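PDB 6KPB: scarecrow-like protein 3 from Arabidopsis thaliana, which probably acts as a transcription factor in plant development and binds IDD zinc finger proteins such as JKD/IDD10. Local coordinates for residues H84-D89 against R95-F100; T101-N106 against E399-I404; Y150-R155 against Y475-W480; I157-E162 against G432-S437; A182-F187 against H214-E219. One frame throughout, in Å; residues are numbered along the deposited sequence.

Interaction 1 of 5, residues H84-D89 against R95-F100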
# COMPACT_ATOMS: atom_id res chain seq x y z
N HIS A 84 -0.43 2.86 -22.24
CA HIS A 84 0.74 3.55 -22.79
C HIS A 84 0.51 5.04 -22.96
O HIS A 84 1.47 5.82 -22.84
CB HIS A 84 1.13 2.92 -24.13
CG HIS A 84 2.08 1.77 -24.01
ND1 HIS A 84 3.45 1.94 -24.01
CD2 HIS A 84 1.87 0.44 -23.87
CE1 HIS A 84 4.04 0.77 -23.88
NE2 HIS A 84 3.10 -0.16 -23.80
N LEU A 85 -0.72 5.47 -23.22
CA LEU A 85 -0.99 6.89 -23.42
C LEU A 85 -1.24 7.62 -22.10
O LEU A 85 -0.69 8.70 -21.88
CB LEU A 85 -2.18 7.08 -24.36
CG LEU A 85 -2.01 6.61 -25.80
CD1 LEU A 85 -3.13 7.15 -26.68
CD2 LEU A 85 -0.65 7.02 -26.35
N ALA A 86 -2.06 7.04 -21.23
CA ALA A 86 -2.37 7.68 -19.96
C ALA A 86 -1.15 7.69 -19.04
O ALA A 86 -0.23 6.88 -19.18
CB ALA A 86 -3.53 6.96 -19.27
N SER A 87 -1.16 8.63 -18.10
CA SER A 87 -0.07 8.78 -17.14
C SER A 87 -0.51 9.69 -16.00
O SER A 87 -1.09 10.75 -16.25
CB SER A 87 1.18 9.35 -17.81
OG SER A 87 2.14 9.72 -16.83
N PRO A 88 -0.25 9.31 -14.75
CA PRO A 88 -0.57 10.21 -13.63
C PRO A 88 0.33 11.43 -13.58
O PRO A 88 -0.00 12.39 -12.88
CB PRO A 88 -0.37 9.33 -12.39
CG PRO A 88 -0.26 7.92 -12.90
CD PRO A 88 0.30 8.03 -14.28
N ASP A 89 1.45 11.43 -14.31
CA ASP A 89 2.34 12.58 -14.36
C ASP A 89 2.18 13.40 -15.63
O ASP A 89 2.76 14.49 -15.72
CB ASP A 89 3.80 12.12 -14.25
CG ASP A 89 4.06 11.26 -13.02
OD1 ASP A 89 4.14 11.82 -11.91
OD2 ASP A 89 4.17 10.02 -13.18
N ARG A 95 -3.73 12.31 -17.02
CA ARG A 95 -4.02 12.00 -15.63
C ARG A 95 -5.46 11.54 -15.47
O ARG A 95 -5.72 10.54 -14.79
CB ARG A 95 -3.72 13.23 -14.76
CG ARG A 95 -2.27 13.68 -14.83
CD ARG A 95 -2.10 15.14 -14.42
NE ARG A 95 -1.58 15.29 -13.07
CZ ARG A 95 -0.29 15.45 -12.78
NH1 ARG A 95 0.61 15.48 -13.75
NH2 ARG A 95 0.10 15.58 -11.52
N ILE A 96 -6.40 12.24 -16.10
CA ILE A 96 -7.80 11.82 -16.07
C ILE A 96 -7.95 10.39 -16.59
O ILE A 96 -8.58 9.54 -15.95
CB ILE A 96 -8.68 12.80 -16.88
CG1 ILE A 96 -8.89 14.10 -16.11
CG2 ILE A 96 -10.01 12.15 -17.23
CD1 ILE A 96 -9.95 14.00 -15.03
N ALA A 97 -7.35 10.12 -17.75
CA ALA A 97 -7.44 8.78 -18.33
C ALA A 97 -6.86 7.72 -17.41
O ALA A 97 -7.37 6.60 -17.37
CB ALA A 97 -6.74 8.75 -19.69
N ALA A 98 -5.81 8.06 -16.65
CA ALA A 98 -5.18 7.06 -15.79
C ALA A 98 -6.13 6.57 -14.71
O ALA A 98 -6.19 5.36 -14.44
CB ALA A 98 -3.91 7.65 -15.16
N TYR A 99 -6.88 7.48 -14.09
CA TYR A 99 -7.76 7.07 -13.00
C TYR A 99 -9.05 6.43 -13.50
O TYR A 99 -9.58 5.53 -12.85
CB TYR A 99 -8.05 8.27 -12.10
CG TYR A 99 -6.81 8.81 -11.45
CD1 TYR A 99 -6.23 8.16 -10.37
CD2 TYR A 99 -6.20 9.96 -11.92
CE1 TYR A 99 -5.07 8.64 -9.78
CE2 TYR A 99 -5.04 10.45 -11.34
CZ TYR A 99 -4.49 9.79 -10.27
OH TYR A 99 -3.34 10.27 -9.68
N PHE A 100 -9.56 6.87 -14.65
CA PHE A 100 -10.70 6.19 -15.24
C PHE A 100 -10.31 4.84 -15.83
O PHE A 100 -11.12 3.91 -15.81
CB PHE A 100 -11.35 7.07 -16.31
CG PHE A 100 -12.19 8.18 -15.75
CD1 PHE A 100 -11.63 9.41 -15.45
CD2 PHE A 100 -13.55 8.00 -15.53
CE1 PHE A 100 -12.40 10.43 -14.93
CE2 PHE A 100 -14.32 9.03 -15.01
CZ PHE A 100 -13.74 10.24 -14.72

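Interaction 2 of 5, residues T101-N106 against E399-I404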
# COMPACT_ATOMS: atom_id res chain seq x y z
N THR A 101 -9.09 4.72 -16.34
CA THR A 101 -8.63 3.43 -16.85
C THR A 101 -8.52 2.41 -15.72
O THR A 101 -9.01 1.28 -15.83
CB THR A 101 -7.29 3.58 -17.57
OG1 THR A 101 -7.45 4.42 -18.72
CG2 THR A 101 -6.76 2.23 -18.01
N GLU A 102 -7.86 2.80 -14.62
CA GLU A 102 -7.76 1.91 -13.46
C GLU A 102 -9.14 1.55 -12.93
O GLU A 102 -9.39 0.40 -12.54
CB GLU A 102 -6.91 2.56 -12.37
CG GLU A 102 -7.00 1.85 -11.02
CD GLU A 102 -5.75 2.00 -10.18
OE1 GLU A 102 -4.76 2.58 -10.69
OE2 GLU A 102 -5.75 1.54 -9.03
N ALA A 103 -10.06 2.52 -12.92
CA ALA A 103 -11.42 2.26 -12.47
C ALA A 103 -12.11 1.23 -13.36
O ALA A 103 -12.69 0.25 -12.87
CB ALA A 103 -12.22 3.56 -12.45
N LEU A 104 -12.04 1.43 -14.68
CA LEU A 104 -12.66 0.49 -15.61
C LEU A 104 -12.07 -0.90 -15.47
O LEU A 104 -12.80 -1.90 -15.48
CB LEU A 104 -12.51 0.99 -17.05
CG LEU A 104 -13.42 2.13 -17.49
CD1 LEU A 104 -13.11 2.54 -18.93
CD2 LEU A 104 -14.88 1.72 -17.36
N ALA A 105 -10.74 -0.99 -15.34
CA ALA A 105 -10.11 -2.29 -15.16
C ALA A 105 -10.52 -2.94 -13.85
O ALA A 105 -10.62 -4.17 -13.77
CB ALA A 105 -8.59 -2.14 -15.24
N ASN A 106 -10.78 -2.14 -12.82
CA ASN A 106 -11.26 -2.70 -11.56
C ASN A 106 -12.67 -3.26 -11.71
O ASN A 106 -13.00 -4.29 -11.10
CB ASN A 106 -11.22 -1.64 -10.46
CG ASN A 106 -10.36 -2.05 -9.28
OD1 ASN A 106 -9.14 -1.90 -9.30
ND2 ASN A 106 -11.00 -2.57 -8.24
N GLU A 399 -10.06 7.99 -5.88
CA GLU A 399 -10.91 7.09 -5.11
C GLU A 399 -12.38 7.30 -5.43
O GLU A 399 -13.15 6.34 -5.53
CB GLU A 399 -10.66 7.28 -3.62
CG GLU A 399 -9.40 6.59 -3.13
CD GLU A 399 -9.41 5.10 -3.42
OE1 GLU A 399 -10.46 4.46 -3.19
OE2 GLU A 399 -8.38 4.58 -3.90
N GLU A 400 -12.80 8.56 -5.60
CA GLU A 400 -14.18 8.83 -5.97
C GLU A 400 -14.49 8.33 -7.37
O GLU A 400 -15.54 7.71 -7.59
CB GLU A 400 -14.47 10.33 -5.85
CG GLU A 400 -14.29 10.88 -4.44
CD GLU A 400 -14.46 12.38 -4.37
OE1 GLU A 400 -14.64 13.01 -5.44
OE2 GLU A 400 -14.42 12.93 -3.25
N ILE A 401 -13.59 8.57 -8.32
CA ILE A 401 -13.77 8.07 -9.68
C ILE A 401 -13.86 6.55 -9.67
O ILE A 401 -14.75 5.95 -10.29
CB ILE A 401 -12.64 8.56 -10.59
CG1 ILE A 401 -12.78 10.06 -10.87
CG2 ILE A 401 -12.61 7.77 -11.90
CD1 ILE A 401 -11.57 10.68 -11.53
N LYS A 402 -12.94 5.89 -8.95
CA LYS A 402 -12.95 4.44 -8.87
C LYS A 402 -14.25 3.92 -8.27
O LYS A 402 -14.80 2.92 -8.74
CB LYS A 402 -11.75 3.96 -8.06
CG LYS A 402 -11.75 2.48 -7.73
CD LYS A 402 -10.43 2.06 -7.09
CE LYS A 402 -10.64 1.43 -5.72
NZ LYS A 402 -9.35 1.00 -5.11
N ASN A 403 -14.76 4.59 -7.23
CA ASN A 403 -15.98 4.14 -6.59
C ASN A 403 -17.20 4.37 -7.47
O ASN A 403 -18.14 3.57 -7.46
CB ASN A 403 -16.16 4.83 -5.24
CG ASN A 403 -17.31 4.27 -4.44
OD1 ASN A 403 -18.37 4.89 -4.32
ND2 ASN A 403 -17.13 3.07 -3.90
N ILE A 404 -17.21 5.47 -8.24
CA ILE A 404 -18.33 5.75 -9.13
C ILE A 404 -18.40 4.75 -10.28
O ILE A 404 -19.49 4.37 -10.72
CB ILE A 404 -18.24 7.20 -9.64
CG1 ILE A 404 -18.46 8.19 -8.50
CG2 ILE A 404 -19.25 7.45 -10.75
CD1 ILE A 404 -18.10 9.62 -8.86

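Interaction 3 of 5, residues Y150-R155 against Y475-W480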
# COMPACT_ATOMS: atom_id res chain seq x y z
N TYR A 150 -17.49 26.41 4.87
CA TYR A 150 -17.38 26.74 6.29
C TYR A 150 -17.88 28.15 6.57
O TYR A 150 -18.62 28.38 7.54
CB TYR A 150 -15.94 26.58 6.76
CG TYR A 150 -15.43 25.16 6.74
CD1 TYR A 150 -16.31 24.08 6.70
CD2 TYR A 150 -14.07 24.89 6.77
CE1 TYR A 150 -15.85 22.78 6.69
CE2 TYR A 150 -13.60 23.59 6.75
CZ TYR A 150 -14.49 22.54 6.71
OH TYR A 150 -14.02 21.25 6.70
N LEU A 151 -17.50 29.12 5.73
CA LEU A 151 -17.93 30.49 5.93
C LEU A 151 -19.45 30.60 5.85
O LEU A 151 -20.09 31.23 6.71
CB LEU A 151 -17.27 31.40 4.89
CG LEU A 151 -17.28 32.93 5.07
CD1 LEU A 151 -16.19 33.55 4.22
CD2 LEU A 151 -18.63 33.55 4.72
N LEU A 152 -20.06 30.01 4.82
CA LEU A 152 -21.50 30.13 4.64
C LEU A 152 -22.27 29.42 5.74
O LEU A 152 -23.27 29.94 6.24
CB LEU A 152 -21.89 29.58 3.27
CG LEU A 152 -21.48 30.42 2.06
CD1 LEU A 152 -21.74 29.68 0.75
CD2 LEU A 152 -22.20 31.76 2.08
N THR A 153 -21.82 28.22 6.14
CA THR A 153 -22.55 27.46 7.15
C THR A 153 -22.40 28.08 8.53
O THR A 153 -23.34 28.07 9.33
CB THR A 153 -22.09 26.01 7.16
OG1 THR A 153 -20.69 25.95 7.48
CG2 THR A 153 -22.32 25.36 5.80
N ASN A 154 -21.21 28.63 8.84
CA ASN A 154 -21.03 29.29 10.12
C ASN A 154 -21.91 30.53 10.24
O ASN A 154 -22.46 30.80 11.31
CB ASN A 154 -19.56 29.66 10.33
CG ASN A 154 -18.69 28.45 10.63
OD1 ASN A 154 -19.19 27.36 10.88
ND2 ASN A 154 -17.38 28.65 10.60
N ARG A 155 -22.05 31.29 9.15
CA ARG A 155 -22.95 32.44 9.16
C ARG A 155 -24.39 32.00 9.39
O ARG A 155 -25.13 32.63 10.16
CB ARG A 155 -22.82 33.22 7.86
CG ARG A 155 -21.62 34.15 7.79
CD ARG A 155 -21.89 35.44 8.55
NE ARG A 155 -20.94 35.64 9.64
CZ ARG A 155 -19.71 36.11 9.49
NH1 ARG A 155 -19.26 36.42 8.28
NH2 ARG A 155 -18.92 36.26 10.54
N TYR A 475 -19.95 22.07 -6.29
CA TYR A 475 -20.54 21.79 -4.99
C TYR A 475 -21.65 22.79 -4.71
O TYR A 475 -21.66 23.90 -5.24
CB TYR A 475 -19.50 21.84 -3.87
CG TYR A 475 -18.34 20.88 -4.02
CD1 TYR A 475 -17.23 21.22 -4.78
CD2 TYR A 475 -18.37 19.64 -3.41
CE1 TYR A 475 -16.17 20.35 -4.92
CE2 TYR A 475 -17.31 18.75 -3.54
CZ TYR A 475 -16.22 19.11 -4.30
OH TYR A 475 -15.17 18.24 -4.43
N SER A 476 -22.57 22.38 -3.85
CA SER A 476 -23.67 23.22 -3.41
C SER A 476 -23.65 23.36 -1.89
O SER A 476 -23.17 22.47 -1.18
CB SER A 476 -25.03 22.67 -3.87
OG SER A 476 -25.27 21.38 -3.32
N VAL A 477 -24.17 24.48 -1.40
CA VAL A 477 -24.32 24.74 0.03
C VAL A 477 -25.73 25.25 0.27
O VAL A 477 -26.18 26.18 -0.40
CB VAL A 477 -23.29 25.76 0.55
CG1 VAL A 477 -23.44 25.95 2.05
CG2 VAL A 477 -21.87 25.32 0.20
N SER A 478 -26.44 24.63 1.22
CA SER A 478 -27.83 24.97 1.47
C SER A 478 -28.14 24.84 2.95
O SER A 478 -27.58 23.98 3.64
CB SER A 478 -28.78 24.08 0.65
OG SER A 478 -28.60 22.71 0.97
N ALA A 479 -29.04 25.70 3.43
CA ALA A 479 -29.44 25.73 4.83
C ALA A 479 -30.92 25.42 4.95
O ALA A 479 -31.72 25.82 4.10
CB ALA A 479 -29.14 27.10 5.45
N TRP A 480 -31.29 24.70 6.00
CA TRP A 480 -32.65 24.19 6.16
C TRP A 480 -33.08 24.27 7.61
O TRP A 480 -32.27 24.11 8.53
CB TRP A 480 -32.75 22.74 5.65
CG TRP A 480 -32.17 22.56 4.29
CD1 TRP A 480 -30.87 22.30 3.98
CD2 TRP A 480 -32.87 22.63 3.04
NE1 TRP A 480 -30.71 22.20 2.62
CE2 TRP A 480 -31.93 22.40 2.02
CE3 TRP A 480 -34.21 22.85 2.69
CZ2 TRP A 480 -32.28 22.39 0.67
CZ3 TRP A 480 -34.55 22.85 1.35
CH2 TRP A 480 -33.59 22.62 0.36

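Interaction 4 of 5, residues I157-E162 against G432-S437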
# COMPACT_ATOMS: atom_id res chain seq x y z
N ILE A 157 -25.41 29.34 10.93
CA ILE A 157 -25.54 28.89 12.31
C ILE A 157 -25.61 30.08 13.26
O ILE A 157 -26.48 30.15 14.13
CB ILE A 157 -24.38 27.94 12.68
CG1 ILE A 157 -24.57 26.58 12.01
CG2 ILE A 157 -24.27 27.80 14.20
CD1 ILE A 157 -23.34 25.70 12.08
N LEU A 158 -24.69 31.04 13.10
CA LEU A 158 -24.68 32.22 13.96
C LEU A 158 -26.01 32.96 13.90
O LEU A 158 -26.56 33.35 14.94
CB LEU A 158 -23.54 33.16 13.55
CG LEU A 158 -22.19 32.95 14.23
CD1 LEU A 158 -21.10 33.58 13.38
CD2 LEU A 158 -22.20 33.55 15.62
N GLU A 159 -26.55 33.15 12.70
CA GLU A 159 -27.82 33.84 12.55
C GLU A 159 -28.97 33.01 13.12
O GLU A 159 -29.96 33.58 13.61
CB GLU A 159 -28.05 34.18 11.08
CG GLU A 159 -29.46 33.96 10.55
CD GLU A 159 -29.55 34.27 9.07
OE1 GLU A 159 -30.55 33.87 8.43
OE2 GLU A 159 -28.61 34.91 8.54
N ALA A 160 -28.86 31.68 13.08
CA ALA A 160 -29.88 30.85 13.71
C ALA A 160 -29.76 30.87 15.23
O ALA A 160 -30.76 30.66 15.93
CB ALA A 160 -29.78 29.42 13.20
N MET A 161 -28.56 31.12 15.75
CA MET A 161 -28.30 31.10 17.18
C MET A 161 -28.31 32.49 17.81
O MET A 161 -27.73 32.68 18.88
CB MET A 161 -26.97 30.40 17.47
CG MET A 161 -26.92 28.95 17.05
SD MET A 161 -28.38 28.05 17.59
CE MET A 161 -27.91 26.36 17.19
N GLU A 162 -28.96 33.45 17.16
CA GLU A 162 -29.10 34.78 17.75
C GLU A 162 -29.94 34.69 19.02
O GLU A 162 -31.07 34.20 18.99
CB GLU A 162 -29.76 35.73 16.75
CG GLU A 162 -28.95 35.98 15.49
CD GLU A 162 -29.74 36.72 14.42
OE1 GLU A 162 -30.99 36.61 14.43
OE2 GLU A 162 -29.13 37.40 13.58
N GLY A 432 -37.67 23.16 5.71
CA GLY A 432 -37.90 24.35 4.91
C GLY A 432 -36.58 25.04 4.63
O GLY A 432 -35.72 25.14 5.51
N ASN A 433 -36.43 25.53 3.40
CA ASN A 433 -35.18 26.16 3.00
C ASN A 433 -35.01 27.51 3.69
O ASN A 433 -35.94 28.31 3.78
CB ASN A 433 -35.12 26.34 1.49
CG ASN A 433 -33.87 27.06 1.04
OD1 ASN A 433 -33.94 28.15 0.46
ND2 ASN A 433 -32.71 26.47 1.31
N VAL A 434 -33.80 27.75 4.19
CA VAL A 434 -33.42 29.03 4.77
C VAL A 434 -32.41 29.67 3.83
O VAL A 434 -31.25 29.22 3.77
CB VAL A 434 -32.85 28.87 6.19
CG1 VAL A 434 -32.55 30.23 6.80
CG2 VAL A 434 -33.82 28.10 7.06
N PRO A 435 -32.79 30.70 3.07
CA PRO A 435 -31.86 31.28 2.10
C PRO A 435 -30.60 31.81 2.78
O PRO A 435 -30.66 32.38 3.87
CB PRO A 435 -32.68 32.40 1.46
CG PRO A 435 -33.78 32.69 2.43
CD PRO A 435 -34.09 31.37 3.07
N LEU A 436 -29.47 31.61 2.12
CA LEU A 436 -28.21 32.10 2.64
C LEU A 436 -28.18 33.63 2.60
O LEU A 436 -28.79 34.26 1.73
CB LEU A 436 -27.04 31.53 1.84
CG LEU A 436 -26.91 30.01 1.89
CD1 LEU A 436 -25.77 29.52 0.99
CD2 LEU A 436 -26.70 29.53 3.32
N SER A 437 -27.47 34.22 3.56
CA SER A 437 -27.41 35.67 3.66
C SER A 437 -26.74 36.27 2.44
O SER A 437 -25.72 35.77 1.96
CB SER A 437 -26.66 36.07 4.93
OG SER A 437 -26.33 37.45 4.91

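Interaction 5 of 5, residues A182-F187 against H214-E219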
# COMPACT_ATOMS: atom_id res chain seq x y z
N ALA A 182 -13.14 29.09 13.67
CA ALA A 182 -13.66 30.40 13.31
C ALA A 182 -14.98 30.69 14.02
O ALA A 182 -15.20 31.81 14.50
CB ALA A 182 -13.83 30.50 11.80
N LEU A 183 -15.86 29.69 14.11
CA LEU A 183 -17.14 29.90 14.78
C LEU A 183 -16.95 30.19 16.26
O LEU A 183 -17.75 30.91 16.86
CB LEU A 183 -18.04 28.68 14.58
CG LEU A 183 -19.49 28.85 15.06
CD1 LEU A 183 -20.15 29.98 14.29
CD2 LEU A 183 -20.28 27.56 14.90
N LEU A 184 -15.90 29.63 16.87
CA LEU A 184 -15.60 29.93 18.26
C LEU A 184 -15.30 31.41 18.45
O LEU A 184 -15.88 32.07 19.33
CB LEU A 184 -14.42 29.08 18.74
CG LEU A 184 -14.74 27.75 19.40
CD1 LEU A 184 -13.48 26.91 19.55
CD2 LEU A 184 -15.38 27.98 20.76
N GLN A 185 -14.41 31.96 17.62
CA GLN A 185 -14.08 33.38 17.72
C GLN A 185 -15.29 34.25 17.42
O GLN A 185 -15.50 35.28 18.08
CB GLN A 185 -12.93 33.72 16.76
CG GLN A 185 -12.65 35.21 16.62
CD GLN A 185 -12.15 35.83 17.91
OE1 GLN A 185 -10.97 35.74 18.24
NE2 GLN A 185 -13.06 36.48 18.65
N ALA A 186 -16.10 33.86 16.44
CA ALA A 186 -17.27 34.66 16.07
C ALA A 186 -18.30 34.67 17.19
O ALA A 186 -18.89 35.72 17.48
CB ALA A 186 -17.87 34.13 14.77
N PHE A 187 -18.55 33.51 17.81
CA PHE A 187 -19.43 33.47 18.98
C PHE A 187 -18.91 34.37 20.09
O PHE A 187 -19.69 35.04 20.77
CB PHE A 187 -19.57 32.03 19.47
CG PHE A 187 -20.77 31.31 18.93
CD1 PHE A 187 -21.99 31.97 18.79
CD2 PHE A 187 -20.70 29.98 18.57
CE1 PHE A 187 -23.10 31.31 18.30
CE2 PHE A 187 -21.80 29.31 18.08
CZ PHE A 187 -23.00 29.97 17.94
N HIS A 214 -8.36 18.41 20.86
CA HIS A 214 -7.25 19.16 21.45
C HIS A 214 -7.21 20.59 20.93
O HIS A 214 -7.00 21.53 21.71
CB HIS A 214 -5.92 18.45 21.14
CG HIS A 214 -4.71 19.22 21.58
ND1 HIS A 214 -4.04 20.08 20.75
CD2 HIS A 214 -4.06 19.25 22.76
CE1 HIS A 214 -3.02 20.62 21.40
NE2 HIS A 214 -3.01 20.12 22.62
N ARG A 215 -7.41 20.78 19.63
CA ARG A 215 -7.32 22.12 19.06
C ARG A 215 -8.50 22.99 19.49
O ARG A 215 -8.33 24.18 19.74
CB ARG A 215 -7.25 22.05 17.54
CG ARG A 215 -6.66 23.30 16.89
CD ARG A 215 -5.46 22.96 16.02
NE ARG A 215 -5.26 23.93 14.95
CZ ARG A 215 -5.69 23.76 13.70
NH1 ARG A 215 -6.35 22.66 13.37
NH2 ARG A 215 -5.47 24.70 12.80
N LEU A 216 -9.70 22.40 19.57
CA LEU A 216 -10.87 23.18 19.94
C LEU A 216 -10.84 23.58 21.41
O LEU A 216 -11.15 24.73 21.75
CB LEU A 216 -12.15 22.40 19.61
CG LEU A 216 -12.41 22.13 18.13
CD1 LEU A 216 -13.81 21.57 17.92
CD2 LEU A 216 -12.20 23.38 17.29
N ILE A 217 -10.48 22.64 22.29
CA ILE A 217 -10.39 22.97 23.72
C ILE A 217 -9.31 24.01 23.95
O ILE A 217 -9.47 24.93 24.77
CB ILE A 217 -10.15 21.70 24.55
CG1 ILE A 217 -11.31 20.73 24.41
CG2 ILE A 217 -9.93 22.05 26.02
CD1 ILE A 217 -11.14 19.46 25.23
N GLU A 218 -8.18 23.89 23.24
CA GLU A 218 -7.09 24.85 23.40
C GLU A 218 -7.52 26.25 23.01
O GLU A 218 -7.18 27.23 23.69
CB GLU A 218 -5.89 24.40 22.57
CG GLU A 218 -4.63 25.22 22.81
CD GLU A 218 -3.51 24.85 21.85
OE1 GLU A 218 -3.82 24.53 20.68
OE2 GLU A 218 -2.33 24.88 22.26
N GLU A 219 -8.28 26.38 21.92
CA GLU A 219 -8.72 27.71 21.49
C GLU A 219 -9.82 28.24 22.40
O GLU A 219 -9.81 29.42 22.76
CB GLU A 219 -9.21 27.65 20.04
CG GLU A 219 -9.54 29.02 19.44
CD GLU A 219 -8.31 29.89 19.25
OE1 GLU A 219 -7.18 29.36 19.24
OE2 GLU A 219 -8.48 31.13 19.10

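Interaction 1 of 5, residues H84-D89 against R95-F100
P88 O sits 3.1 Å above the guanidinium plane of R95, over its centre, with R95 CZ the closest atom of the group. The carbonyl therefore meets a flat cationic face instead of receiving an N-H. Nearer the backbone, S87 O lies 3.2 Å from R95 CA in a C-H...O contact. The apolar part of the interface is built from small side chains: A86 CB touches A97 CB at 3.7 Å, and A98 CB lies 4.3 Å from CG of the P88 ring. The bend of the R95 chain at chi3 (103°) turns its end along the P88-D89 backbone. Bonds beyond the two segments fix the plane of that end: R95 NH1 donates to G90 O, and R95 NE forms a salt bridge with E393. Cutting R95 back to an alanine is likely to leave E393 without this charged mate, G90 O without this donor and the P88 carbonyl without the flat group it faces. The loop is shaped by an ST turn, D89 N donating to S87 OG at 3.1 Å, and by backbone bonding of S87 with Q94. It joins helix 72-85 to helix 92-109 within the predicted leucine repeat I. I390 of helix 387-406 packs on D89 and R95, helix 49-69 contacts L85 and A97, and A121 and T122 of the second subunit pack on P88, A98 and Y99.

Interaction 2 of 5, residues T101-N106 against E399-I404
A103 and K402 bring two helical backbones to within 4.5 Å, measured from A103 CA to K402 CA. So close an approach is consistent with A103, on the helix 92-109 side, having only a methyl group. Both segments are regular helix, with unbroken bonds such as A105 N to T101 O and N403 N to E399 O. The A103 methyl points at the other helix and lies 3.8 Å from K402 CA, so it meets main chain more than side chain. I401, the residue before K402, brings CG2 to 4.3 Å from A103 CB. K402 runs along the margin of the contact, CG anti to its backbone N (chi1 172°), and its ammonium end makes a long ion pair with E399, K402 NZ to E399 OE2 at 3.9 Å. The E102 carboxylate leans toward the K402 side without a contact, and its OE1 is hydrogen-bonded to T122 OG1 of the second subunit. The contact joins helix 92-109 of the N-terminal helical bundle to helix 387-406, almost three hundred residues later in the chain. I405 continues the packing on A103 and L104, while helices 49-69 and 72-85 cover T101.

Interaction 3 of 5, residues Y150-R155 against Y475-W480
V477 CG1 carries the apolar contact, reaching from the strand to two neighbouring residues of the helix. It lies 4.0 Å from T153 CG2 and 4.1 Å from L152 CB, so one methyl rests against both. With CG1 anti to the backbone N of V477 (chi1 -177°), this branch is directed at the helix surface. The T153 and V477 side chains meet at about a right angle, methyl against methyl. T153 has chi1 61°, which places CG2 beside its own backbone N and leaves that methyl available to the valine. The helix and strand backbones stay apart, with L152 CA 7.6 Å from V477 CA, and the aliphatic groups bridge the interval.

The hydrogen bonds lie within the helix or the sheet, and none joins the two segments. T153 OG1 is bonded to S149 O one turn back, which satisfies the hydroxyl in a buried interface. On the strand, S478 points away from the helix, and its OG accepts from W480 NE1 at 2.7 Å, the oxygen lying 21° out of the indole plane. Main-chain bonds hold the strand in its sheet, S476 and S478 pairing with E350 and V348, V477 with A465.

Helices packed on a mainly parallel sheet, here with 472-482 as an antiparallel addition, are consistent with the Rossmann-like fold of GRAS domains.

Interaction 4 of 5, residues I157-E162 against G432-S437
S437 OG accepts two weak hydrogen bonds, from the backbone N of Y439 and of A440, and so caps the start of helix 438-448, while the CB of the same residue faces E159. The nearest approach there is E159 OE2 to S437 CB, 4.3 Å, a loose one with no polar bond. The other carboxylate oxygen turns to the strand, E159 OE1 standing 4.5 Å from V434 CG1. The glutamate thus holds its two oxygens near aliphatic carbons on two parts of the opposing segment. Its chain is extended at chi2 (-178°), which carries the carboxylate across a gap that the backbones leave wide, E159 CA lying 9.1 Å from S437 CA. V434 meets it with CG1, the branch anti to its backbone N. A negative group near the beginning of a helix may be mildly favoured by the helix dipole, although E159 makes no bond to the S437 cap. The small area buried, 73 Å², fits a loose surface contact.

The helix is finishing here: M161 N still bonds to I157 O at 2.8 Å before the chain leaves helical geometry. I157 and A160 of helix 145-160 lie on V345 of the sheet, and L158 packs on helix 178-189. V434 pairs with A479 of strand 472-482, and L436 with G463, tying the segment to that strand and to the turn before strand 464-469.

Interaction 5 of 5, residues A182-F187 against H214-E219
L184 CD1 makes the tight part of this contact, lying 3.9 Å from L216 O on the surface of the facing helix. Its CD1 is anti to CA (chi2 168°), which extends the leucine between two successive turns of segment 214-219. It also meets L216 CD2 and E219 CB, each at 4.4 Å. The buried centre is therefore wholly aliphatic apart from the one main-chain carbonyl. The outer side is looser: E219 offers its CB to L184, and its carboxylate makes no bond to the other segment. Q185 next to L184 is exposed and only borders the contact. The nearest CA atoms, those of L184 and E219, are 7.9 Å apart, leaving room for one leucine side chain. Helix 178-189 and helix 206-223 come from consecutive beta-alpha-beta crossovers and pack side by side on one face of the parallel sheet. L181 adds to the packing on L216 and E219, I225 touches L184, and F227 and F229 of strand 227-233 touch L216.

Overall arrangement
Interactions 1 and 2 share helix 92-109, touch through F100 and I401, and both reach the second subunit; the other three lie on the opposite side of the chain's centre from them, in the alpha/beta half. Interactions 3 and 4 share helix 145-160 and meet strands that are neighbours in one sheet, linked by the A479-V434 pairing, while interaction 5 joins them through L158, L183 and F187. Interactions 2, 3 and 5 are buried and aliphatic, resting on alanine, valine or leucine. Interaction 4 is a sparse surface contact led by a carboxylate. Interaction 1, partly buried, adds a buried arginine whose charge is met from outside its segments.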